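Local coordinates for protein muramoyltetrapeptide carboxypeptidase (Oxalobacter formigenes OXCC13, PDB 6UUK) that probably acts as a serine-type LD-carboxypeptidase of the S66 family, trimming muramoyl tetrapeptides of the bacterial cell wall, at residues W204-K207 and D208-D211. Residues are numbered along the deposited sequence; the frame is centred on the assembly and turned at random.
Sequences WVSK and DNPD
Ser-206 OG and Asn-209 ND2 approach to 2.8 Å across a tight bend in the loop that leaves strand 200-205, an edge strand of the seven-stranded mixed sheet within this chain. The loop leads past the ends of strands 337-343 and 328-333 to strand 213-222, away from the predicted active site. The amide nitrogen also lies near the serine methylene, 3.3 Å from Ser-206 CB. The serine hydroxyl stands anti to its own backbone nitrogen (chi1 179°), which turns it toward the Asn-209 side chain. Both polar ends have a firm common partner, since Thr-310 OG1 hydrogen-bonds to Ser-206 OG and to Asn-209 ND2. With an alanine at Asn-209, the Thr-310 hydroxyl would probably lose its amide partner and a gap would open beside Ser-206. At the bend Asp-208 takes the left-handed conformation (phi 60°, psi 29°). On the exposed flank of the bend Lys-207 NZ and Asp-208 OD1 stay 5.4 Å apart, too far for a salt bridge. Further back, Trp-204 NE1 bonds to Thr-310 O, and Ser-206 CB meets the indole edge in its plane, 3.8 Å from Trp-204 CD1.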
loop_
_atom_site.group_PDB
_atom_site.type_symbol
_atom_site.label_atom_id
_atom_site.label_comp_id
_atom_site.label_asym_id
_atom_site.label_seq_id
_atom_site.Cartn_x
_atom_site.Cartn_y
_atom_site.Cartn_z
ATOM N N TRP B 204 24.899 -7.195 14.214
ATOM C CA TRP B 204 23.988 -6.657 15.211
ATOM C C TRP B 204 23.538 -7.780 16.134
ATOM O O TRP B 204 23.783 -8.961 15.877
ATOM C CB TRP B 204 22.784 -5.966 14.560
ATOM C CG TRP B 204 21.884 -6.888 13.792
ATOM C CD1 TRP B 204 20.867 -7.648 14.295
ATOM C CD2 TRP B 204 21.908 -7.135 12.381
ATOM N NE1 TRP B 204 20.261 -8.355 13.286
ATOM C CE2 TRP B 204 20.882 -8.058 12.101
ATOM C CE3 TRP B 204 22.701 -6.669 11.328
ATOM C CZ2 TRP B 204 20.625 -8.522 10.813
ATOM C CZ3 TRP B 204 22.446 -7.131 10.049
ATOM C CH2 TRP B 204 21.417 -8.049 9.803
ATOM N N VAL B 205 22.869 -7.394 17.217
ATOM C CA VAL B 205 22.372 -8.326 18.222
ATOM C C VAL B 205 20.852 -8.314 18.169
ATOM O O VAL B 205 20.226 -7.257 18.314
ATOM C CB VAL B 205 22.879 -7.967 19.627
ATOM N N SER B 206 20.260 -9.487 17.959
ATOM C CA SER B 206 18.811 -9.629 17.928
ATOM C C SER B 206 18.455 -11.035 18.383
ATOM O O SER B 206 19.000 -12.014 17.863
ATOM C CB SER B 206 18.254 -9.358 16.527
ATOM O OG SER B 206 16.846 -9.511 16.499
ATOM N N LYS B 207 17.542 -11.130 19.343
ATOM C CA LYS B 207 17.202 -12.396 19.970
ATOM C C LYS B 207 16.083 -13.105 19.209
ATOM O O LYS B 207 15.403 -12.525 18.359
ATOM C CB LYS B 207 16.792 -12.169 21.425
ATOM C CG LYS B 207 17.815 -11.397 22.243
ATOM C CD LYS B 207 17.229 -10.940 23.570
ATOM C CE LYS B 207 16.755 -12.117 24.404
ATOM N NZ LYS B 207 17.871 -13.038 24.749
ATOM N N ASP B 208 15.911 -14.391 19.526
ATOM C CA ASP B 208 14.812 -15.211 19.009
ATOM C C ASP B 208 14.834 -15.315 17.486
ATOM O O ASP B 208 13.790 -15.478 16.851
ATOM C CB ASP B 208 13.456 -14.683 19.489
ATOM C CG ASP B 208 13.378 -14.565 20.997
ATOM O OD1 ASP B 208 14.054 -15.352 21.693
ATOM O OD2 ASP B 208 12.643 -13.683 21.489
ATOM N N ASN B 209 16.020 -15.226 16.888
ATOM C CA ASN B 209 16.078 -15.373 15.443
ATOM C C ASN B 209 16.615 -16.748 15.063
ATOM O O ASN B 209 17.476 -17.300 15.754
ATOM C CB ASN B 209 16.965 -14.290 14.821
ATOM C CG ASN B 209 16.230 -12.978 14.633
ATOM O OD1 ASN B 209 15.079 -12.954 14.202
ATOM N ND2 ASN B 209 16.894 -11.877 14.960
ATOM N N PRO B 210 16.114 -17.326 13.973
ATOM C CA PRO B 210 16.591 -18.646 13.552
ATOM C C PRO B 210 18.035 -18.594 13.076
ATOM O O PRO B 210 18.555 -17.550 12.681
ATOM C CB PRO B 210 15.644 -19.019 12.407
ATOM C CG PRO B 210 15.171 -17.708 11.876
ATOM C CD PRO B 210 15.075 -16.800 13.070
ATOM N N ASP B 211 18.682 -19.756 13.120
ATOM C CA ASP B 211 20.069 -19.893 12.680
ATOM C C ASP B 211 20.068 -20.169 11.183
ATOM O O ASP B 211 19.769 -21.283 10.743
ATOM C CB ASP B 211 20.777 -20.998 13.456
ATOM C CG ASP B 211 20.990 -20.640 14.913
ATOM O OD1 ASP B 211 20.596 -19.525 15.315
ATOM O OD2 ASP B 211 21.554 -21.471 15.655
#